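Local coordinates for protein binary enterotoxin of Clostridium perfringens component a (Clostridium perfringens, PDB 5WTZ) that transfers ADP-ribose from NAD+ to actin, as the enzymatic component of a two-part, iota-like clostridial enterotoxin, at residues A[30-35]-A[82-86]; A[51-56]-A[72-76]; A[133-137]-A[211-215]. All coordinates share one frame; numbering follows the deposited sequence. Where two conformers were deposited one is given.

In the fold
All three contacts belong to the N-terminal of the two ADP-ribosyltransferase-like modules, while the residues lining the NAD pocket fall between 250 and 384 in the second. Contacts 1 and 2 share helix 70-83: its C-terminal end meets the end of helix 16-31 in contact 1, and its early turns cross helix 36-61 in contact 2. Their centres are about 18 Å apart, and both lie away from the annotated sites. Contact 3 sits at the edge of the first mixed sheet, its centre about 20 Å from that of contact 2 and about 25 Å from that of contact 1. It faces the second module, with the N215 side chain about 14 Å from the bound NAD.

Contact 1: residues A[30-35]-A[82-86]; sequences WLNNLS and AVKKS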
loop_
_atom_site.group_PDB
_atom_site.type_symbol
_atom_site.label_atom_id
_atom_site.label_comp_id
_atom_site.label_asym_id
_atom_site.label_seq_id
_atom_site.Cartn_x
_atom_site.Cartn_y
_atom_site.Cartn_z
ATOM N N TRP A 30 27.196 1.023 13.040
ATOM C CA TRP A 30 25.839 1.564 13.020
ATOM C C TRP A 30 25.279 1.760 14.421
ATOM O O TRP A 30 24.747 2.823 14.742
ATOM C CB TRP A 30 24.913 0.652 12.213
ATOM C CG TRP A 30 23.463 0.954 12.357
ATOM C CD1 TRP A 30 22.849 2.156 12.158
ATOM C CD2 TRP A 30 22.428 0.027 12.703
ATOM N NE1 TRP A 30 21.497 2.039 12.377
ATOM C CE2 TRP A 30 21.213 0.740 12.707
ATOM C CE3 TRP A 30 22.412 -1.332 13.013
ATOM C CZ2 TRP A 30 19.997 0.137 13.012
ATOM C CZ3 TRP A 30 21.202 -1.928 13.317
ATOM C CH2 TRP A 30 20.012 -1.195 13.315
ATOM N N LEU A 31 25.401 0.740 15.256
ATOM C CA LEU A 31 24.837 0.821 16.598
ATOM C C LEU A 31 25.600 1.791 17.503
ATOM O O LEU A 31 25.064 2.260 18.504
ATOM C CB LEU A 31 24.759 -0.571 17.240
ATOM C CG LEU A 31 25.883 -1.588 17.079
ATOM C CD1 LEU A 31 26.931 -1.482 18.180
ATOM C CD2 LEU A 31 25.279 -2.989 17.018
ATOM N N ASN A 32 26.833 2.123 17.140
ATOM C CA ASN A 32 27.572 3.128 17.890
ATOM C C ASN A 32 27.115 4.537 17.517
ATOM O O ASN A 32 27.595 5.528 18.068
ATOM C CB ASN A 32 29.074 2.967 17.668
ATOM C CG ASN A 32 29.652 1.808 18.457
ATOM O OD1 ASN A 32 28.968 0.819 18.715
ATOM N ND2 ASN A 32 30.915 1.926 18.849
ATOM N N ASN A 33 26.185 4.617 16.572
ATOM C CA ASN A 33 25.541 5.880 16.234
ATOM C C ASN A 33 24.155 5.930 16.843
ATOM O O ASN A 33 23.413 6.896 16.656
ATOM C CB ASN A 33 25.447 6.065 14.716
ATOM C CG ASN A 33 26.641 6.801 14.138
ATOM O OD1 ASN A 33 27.381 7.472 14.859
ATOM N ND2 ASN A 33 26.827 6.686 12.829
ATOM N N LEU A 34 23.809 4.874 17.571
ATOM C CA LEU A 34 22.452 4.720 18.077
ATOM C C LEU A 34 22.293 5.275 19.480
ATOM O O LEU A 34 23.128 5.039 20.349
ATOM C CB LEU A 34 22.035 3.246 18.057
ATOM C CG LEU A 34 21.823 2.607 16.681
ATOM C CD1 LEU A 34 21.182 1.222 16.812
ATOM C CD2 LEU A 34 21.007 3.511 15.768
ATOM N N SER A 35 21.214 6.018 19.694
ATOM C CA SER A 35 20.829 6.406 21.039
ATOM C C SER A 35 20.458 5.146 21.810
ATOM O O SER A 35 20.302 4.074 21.215
ATOM C CB SER A 35 19.654 7.385 21.013
ATOM O OG SER A 35 18.530 6.797 20.379
ATOM N N ALA A 82 17.066 4.811 13.184
ATOM C CA ALA A 82 18.189 3.894 13.289
ATOM C C ALA A 82 18.641 3.425 11.908
ATOM O O ALA A 82 19.818 3.562 11.561
ATOM C CB ALA A 82 17.829 2.700 14.171
ATOM N N VAL A 83 17.713 2.894 11.112
ATOM C CA VAL A 83 18.085 2.367 9.799
ATOM C C VAL A 83 18.521 3.479 8.843
ATOM O O VAL A 83 19.343 3.247 7.958
ATOM C CB VAL A 83 16.938 1.543 9.150
ATOM C CG1 VAL A 83 16.678 0.268 9.955
ATOM C CG2 VAL A 83 15.667 2.380 8.985
ATOM N N LYS A 84 18.000 4.688 9.034
ATOM C CA LYS A 84 18.411 5.822 8.203
ATOM C C LYS A 84 19.870 6.202 8.424
ATOM O O LYS A 84 20.437 6.969 7.649
ATOM C CB LYS A 84 17.513 7.039 8.455
ATOM C CG LYS A 84 16.177 6.960 7.740
ATOM C CD LYS A 84 15.239 8.087 8.139
ATOM C CE LYS A 84 13.950 7.999 7.344
ATOM N NZ LYS A 84 12.751 8.485 8.082
ATOM N N LYS A 85 20.480 5.668 9.479
ATOM C CA LYS A 85 21.897 5.906 9.737
ATOM C C LYS A 85 22.737 4.831 9.057
ATOM O O LYS A 85 23.958 4.791 9.207
ATOM C CB LYS A 85 22.181 5.928 11.245
ATOM C CG LYS A 85 21.400 6.985 12.017
ATOM C CD LYS A 85 21.668 6.900 13.521
ATOM C CE LYS A 85 20.877 7.963 14.286
ATOM N NZ LYS A 85 21.130 7.913 15.761
ATOM N N SER A 86 22.071 3.959 8.309
ATOM C CA SER A 86 22.736 2.845 7.647
ATOM C C SER A 86 22.267 2.731 6.197
ATOM O O SER A 86 21.732 1.703 5.786
ATOM C CB SER A 86 22.465 1.537 8.402
ATOM O OG SER A 86 23.293 0.493 7.920
#
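W30 and A82 form the tight side of this contact, between the C-terminal ends of helices 16-31 and 70-83. A chi1 of 168° swings the indole across to helix 70-83, bringing its N-H to a backbone carbonyl. W30 NE1 donates to A82 O, but the modelled 2.4 Å separation is too short for its exact length to be trusted; K85 N donates to A82 O as well, so two donors grip this oxygen. S86 CB lies over one indole face, 4.1 Å from the five-membered ring centroid in a CH-pi contact, and L34 CD1 sits above the opposite face, offset toward the rim. The A82 methyl packs where the indole edge meets L34: A82 CB is 3.6 Å from both W30 CZ2 and L34 CD2. Strand 168-171 and I42 of helix 36-61 also pack on the indole. The solvent side is looser. There the extended K85 chain runs past N33, and K85 NZ donates to N33 O at 2.7 Å, 25° from the carbonyl plane, while also forming a salt bridge with E38. Side-chain donors from each segment thus serve a backbone carbonyl of the other, and the shared lysine probably keeps its positive charge between N33 O and the E38 carboxylate.

Contact 2: residues A[51-56]-A[72-76]; sequences EINSYS and LNEDL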
loop_
_atom_site.group_PDB
_atom_site.type_symbol
_atom_site.label_atom_id
_atom_site.label_comp_id
_atom_site.label_asym_id
_atom_site.label_seq_id
_atom_site.Cartn_x
_atom_site.Cartn_y
_atom_site.Cartn_z
ATOM N N GLU A 51 4.537 -7.871 15.773
ATOM C CA GLU A 51 3.719 -6.967 16.569
ATOM C C GLU A 51 3.953 -5.492 16.193
ATOM O O GLU A 51 3.008 -4.718 16.074
ATOM C CB GLU A 51 3.997 -7.215 18.041
ATOM C CG GLU A 51 3.651 -6.090 18.986
ATOM C CD GLU A 51 3.811 -6.518 20.417
ATOM O OE1 GLU A 51 4.931 -6.391 20.982
ATOM O OE2 GLU A 51 2.807 -6.998 20.980
ATOM N N ILE A 52 5.210 -5.108 16.003
ATOM C CA ILE A 52 5.541 -3.755 15.573
ATOM C C ILE A 52 4.967 -3.457 14.190
ATOM O O ILE A 52 4.373 -2.393 13.949
ATOM C CB ILE A 52 7.059 -3.548 15.577
ATOM C CG1 ILE A 52 7.547 -3.604 17.023
ATOM C CG2 ILE A 52 7.434 -2.212 14.875
ATOM C CD1 ILE A 52 9.028 -3.801 17.192
ATOM N N ASN A 53 5.115 -4.406 13.277
ATOM C CA ASN A 53 4.657 -4.166 11.920
ATOM C C ASN A 53 3.136 -4.118 11.846
ATOM O O ASN A 53 2.578 -3.304 11.115
ATOM C CB ASN A 53 5.221 -5.220 10.963
ATOM C CG ASN A 53 6.695 -5.016 10.690
ATOM O OD1 ASN A 53 7.184 -3.890 10.705
ATOM N ND2 ASN A 53 7.412 -6.102 10.435
ATOM N N SER A 54 2.469 -4.961 12.627
ATOM C CA SER A 54 1.022 -4.957 12.621
ATOM C C SER A 54 0.522 -3.651 13.228
ATOM O O SER A 54 -0.444 -3.061 12.739
ATOM C CB SER A 54 0.471 -6.166 13.370
ATOM O OG SER A 54 0.611 -7.324 12.564
ATOM N N TYR A 55 1.211 -3.183 14.264
ATOM C CA TYR A 55 0.864 -1.910 14.886
ATOM C C TYR A 55 1.010 -0.726 13.923
ATOM O O TYR A 55 0.162 0.166 13.923
ATOM C CB TYR A 55 1.709 -1.673 16.149
ATOM C CG TYR A 55 1.348 -0.379 16.853
ATOM C CD1 TYR A 55 0.216 -0.301 17.657
ATOM C CD2 TYR A 55 2.115 0.769 16.685
ATOM C CE1 TYR A 55 -0.131 0.886 18.295
ATOM C CE2 TYR A 55 1.783 1.959 17.321
ATOM C CZ TYR A 55 0.656 2.009 18.118
ATOM O OH TYR A 55 0.318 3.179 18.746
ATOM N N SER A 56 2.061 -0.701 13.104
ATOM C CA SER A 56 2.243 0.396 12.155
ATOM C C SER A 56 1.008 0.545 11.274
ATOM O O SER A 56 0.624 1.648 10.916
ATOM C CB SER A 56 3.481 0.180 11.282
ATOM O OG SER A 56 3.247 -0.815 10.301
ATOM N N LEU A 72 5.099 1.391 21.403
ATOM C CA LEU A 72 5.173 0.996 20.009
ATOM C C LEU A 72 5.302 2.219 19.107
ATOM O O LEU A 72 5.897 2.151 18.034
ATOM C CB LEU A 72 3.950 0.168 19.634
ATOM C CG LEU A 72 3.992 -1.247 20.208
ATOM C CD1 LEU A 72 2.792 -2.051 19.725
ATOM C CD2 LEU A 72 5.300 -1.932 19.825
ATOM N N ASN A 73 4.756 3.339 19.563
ATOM C CA ASN A 73 4.951 4.607 18.880
ATOM C C ASN A 73 6.434 4.947 18.838
ATOM O O ASN A 73 6.976 5.246 17.776
ATOM C CB ASN A 73 4.157 5.712 19.569
ATOM C CG ASN A 73 2.667 5.599 19.312
ATOM O OD1 ASN A 73 2.242 4.991 18.335
ATOM N ND2 ASN A 73 1.864 6.178 20.196
ATOM N N GLU A 74 7.093 4.874 19.993
ATOM C CA GLU A 74 8.531 5.142 20.075
ATOM C C GLU A 74 9.313 4.155 19.219
ATOM O O GLU A 74 10.238 4.537 18.501
ATOM C CB GLU A 74 9.031 5.084 21.526
ATOM C CG GLU A 74 8.269 5.982 22.491
ATOM C CD GLU A 74 8.231 7.432 22.040
ATOM O OE1 GLU A 74 9.308 8.062 21.954
ATOM O OE2 GLU A 74 7.120 7.941 21.764
ATOM N N ASP A 75 8.936 2.886 19.299
ATOM C CA ASP A 75 9.534 1.870 18.447
ATOM C C ASP A 75 9.437 2.240 16.965
ATOM O O ASP A 75 10.438 2.185 16.238
ATOM C CB ASP A 75 8.880 0.518 18.709
ATOM C CG ASP A 75 9.198 -0.005 20.093
ATOM O OD1 ASP A 75 10.311 0.281 20.575
ATOM O OD2 ASP A 75 8.345 -0.686 20.701
ATOM N N LEU A 76 8.249 2.635 16.521
ATOM C CA LEU A 76 8.069 3.025 15.128
ATOM C C LEU A 76 8.999 4.187 14.761
ATOM O O LEU A 76 9.661 4.153 13.724
ATOM C CB LEU A 76 6.610 3.397 14.851
ATOM C CG LEU A 76 5.613 2.234 14.844
ATOM C CD1 LEU A 76 4.238 2.711 14.443
ATOM C CD2 LEU A 76 6.078 1.123 13.924
#
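Y55 lies against L72 and L76 where helix 36-61 crosses helix 70-83, the short axes of the two segments coming within 10.1 Å at a crossing angle of -93°. L72 covers one face of the phenol ring: its CB is 3.7 Å from the ring centroid, close to the normal, in a CH-pi contact, and its CD1 lies against Y55 CG and CD1. L76 comes to the ring edge instead, with L76 CD1 3.6 Å from Y55 CD2. Its other methyl, L76 CD2, touches I52 CG2 (3.7 Å) and S56 CB, and L72 CD2 closes the apolar patch against I52 CG1. E51 brushes L72 CD1 at the exposed rim with its CG. The anti first torsion of Y55 (chi1 -178°) carries the ring away from its own helix and brings the hydroxyl to N73. Y55 OH donates to N73 OD1 at 2.7 Å, approaching from above the amide plane, 42° out of it; ring and amide planes are steeply inclined to each other. A second shell fixes this polar end: the I69 backbone N donates to Y55 OH, K59 NZ donates to N73 OD1, and N73 ND2 is held by E70 OE2 and E67 O. Farther along, D75 OD1 ties helix 70-83 to S41 and N44 on helix 36-61. The whole is a near-perpendicular crossing of two successive helices of the first ADP-ribosyltransferase-like module, with leucines from one wedged between isoleucine and tyrosine of the other, flanked by loop residues F140 on L76 and Q184 on S56.

Contact 3: residues A[133-137]-A[211-215]; sequences TNFIQ and IKQLN
From I211 to N215 the chain passes steeply across strand 134-136, the CA pairs N134-I211 and I136-Q213 both 8.4 Å apart. Strand 187-198 separates strand 134-136 from I211, with backbone bonds F135-L188, Q137-Y186 and I211-S187. Side chains and one water make the contact. N134 points at I211 and Q213, and the end of I136 reaches Q213. N134 ND2 donates to Q213 OE1 at 3.0 Å with an N-H...O angle of 158°. The bond lies nearly in the N134 amide plane, yet it reaches Q213 OE1 from above the glutamine plane, 68° out of it, as the two amides stand almost perpendicular. At the other end of the same amide, Q213 NE2 donates to a water 2.9 Å away, which in turn donates to N134 O. Q213 NE2 also hydrogen-bonds S187 OG; both ends of the glutamine are thereby held, fixing its rotation. I211, with CG1 between the backbone N and the carbonyl carbon (chi1 70°), brings CD1 to 3.6 Å from N134 CG. I136 CG1 packs 3.4 Å from Q213 NE2, crossing the glutamine chain at about a right angle. Beyond, N134 and Q213 touch H363, I136 touches R361, and N215 OD1 bonds the Y298 hydroxyl. An edge strand and the loop after 201-211 together meet the NAD-binding module, L214 bonding I296 of outermost strand 295-301 through the backbone: an interface between paired ADP-ribosyltransferase folds.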
loop_
_atom_site.group_PDB
_atom_site.type_symbol
_atom_site.label_atom_id
_atom_site.label_comp_id
_atom_site.label_asym_id
_atom_site.label_seq_id
_atom_site.Cartn_x
_atom_site.Cartn_y
_atom_site.Cartn_z
ATOM N N THR A 133 1.614 -3.622 -11.451
ATOM C CA THR A 133 1.238 -3.463 -10.045
ATOM C C THR A 133 2.448 -3.058 -9.212
ATOM O O THR A 133 3.509 -3.688 -9.286
ATOM C CB THR A 133 0.638 -4.765 -9.444
ATOM O OG1 THR A 133 -0.395 -5.285 -10.293
ATOM C CG2 THR A 133 0.096 -4.535 -8.034
ATOM N N ASN A 134 2.292 -2.003 -8.420
ATOM C CA ASN A 134 3.240 -1.695 -7.361
ATOM C C ASN A 134 2.682 -2.241 -6.059
ATOM O O ASN A 134 1.594 -1.825 -5.634
ATOM C CB ASN A 134 3.488 -0.190 -7.250
ATOM C CG ASN A 134 4.215 0.387 -8.466
ATOM O OD1 ASN A 134 4.941 -0.311 -9.171
ATOM N ND2 ASN A 134 4.029 1.676 -8.694
ATOM N N PHE A 135 3.400 -3.193 -5.449
ATOM C CA PHE A 135 2.928 -3.864 -4.236
ATOM C C PHE A 135 3.443 -3.160 -2.987
ATOM O O PHE A 135 4.618 -3.261 -2.624
ATOM C CB PHE A 135 3.344 -5.344 -4.217
ATOM C CG PHE A 135 2.588 -6.198 -5.211
ATOM C CD1 PHE A 135 1.295 -6.629 -4.939
ATOM C CD2 PHE A 135 3.160 -6.532 -6.435
ATOM C CE1 PHE A 135 0.585 -7.405 -5.870
ATOM C CE2 PHE A 135 2.462 -7.308 -7.370
ATOM C CZ PHE A 135 1.180 -7.746 -7.079
ATOM N N ILE A 136 2.549 -2.434 -2.333
ATOM C CA ILE A 136 2.912 -1.671 -1.153
ATOM C C ILE A 136 3.338 -2.601 -0.020
ATOM O O ILE A 136 2.651 -3.568 0.308
ATOM C CB ILE A 136 1.728 -0.736 -0.714
ATOM C CG1 ILE A 136 1.530 0.363 -1.768
ATOM C CG2 ILE A 136 1.996 -0.129 0.657
ATOM C CD1 ILE A 136 0.277 1.209 -1.558
ATOM N N GLN A 137 4.482 -2.301 0.588
ATOM C CA GLN A 137 4.995 -3.108 1.689
ATOM C C GLN A 137 4.824 -2.403 3.035
ATOM O O GLN A 137 5.548 -1.451 3.341
ATOM C CB GLN A 137 6.468 -3.438 1.445
ATOM C CG GLN A 137 6.724 -4.045 0.070
ATOM C CD GLN A 137 6.093 -5.412 -0.090
ATOM O OE1 GLN A 137 6.271 -6.295 0.759
ATOM N NE2 GLN A 137 5.379 -5.612 -1.186
ATOM N N ILE A 211 10.947 0.345 -4.783
ATOM C CA ILE A 211 10.623 1.693 -5.228
ATOM C C ILE A 211 9.882 2.435 -4.132
ATOM O O ILE A 211 9.327 1.832 -3.209
ATOM C CB ILE A 211 9.753 1.705 -6.503
ATOM C CG1 ILE A 211 8.339 1.210 -6.185
ATOM C CG2 ILE A 211 10.419 0.909 -7.623
ATOM C CD1 ILE A 211 7.269 1.680 -7.195
ATOM N N LYS A 212 9.879 3.756 -4.229
ATOM C CA LYS A 212 9.182 4.563 -3.247
ATOM C C LYS A 212 8.076 5.338 -3.930
ATOM O O LYS A 212 8.339 6.189 -4.778
ATOM C CB LYS A 212 10.148 5.520 -2.543
ATOM C CG LYS A 212 9.564 6.176 -1.303
ATOM C CD LYS A 212 10.609 7.032 -0.615
ATOM C CE LYS A 212 10.684 6.719 0.865
ATOM N NZ LYS A 212 9.373 6.945 1.530
ATOM N N GLN A 213 6.842 5.031 -3.566
ATOM C CA GLN A 213 5.691 5.714 -4.134
ATOM C C GLN A 213 5.355 6.946 -3.307
ATOM O O GLN A 213 5.669 6.996 -2.118
ATOM C CB GLN A 213 4.484 4.779 -4.194
ATOM C CG GLN A 213 4.698 3.514 -5.031
ATOM C CD GLN A 213 3.392 2.823 -5.351
ATOM O OE1 GLN A 213 2.765 3.096 -6.385
ATOM N NE2 GLN A 213 2.960 1.921 -4.464
ATOM N N LEU A 214 4.734 7.936 -3.940
ATOM C CA LEU A 214 4.269 9.129 -3.220
ATOM C C LEU A 214 3.012 8.747 -2.443
ATOM O O LEU A 214 1.958 8.435 -3.017
ATOM C CB LEU A 214 4.005 10.292 -4.176
ATOM C CG LEU A 214 3.589 11.636 -3.555
ATOM C CD1 LEU A 214 4.679 12.211 -2.677
ATOM C CD2 LEU A 214 3.187 12.633 -4.627
ATOM N N ASN A 215 3.149 8.737 -1.127
ATOM C CA ASN A 215 2.130 8.200 -0.236
ATOM C C ASN A 215 2.238 8.951 1.081
ATOM O O ASN A 215 3.148 8.702 1.866
ATOM C CB ASN A 215 2.327 6.692 -0.039
ATOM C CG ASN A 215 1.224 6.056 0.789
ATOM O OD1 ASN A 215 0.361 6.751 1.349
ATOM N ND2 ASN A 215 1.267 4.728 0.909
HETATM O O HOH W 1 0.393 0.766 -5.121
#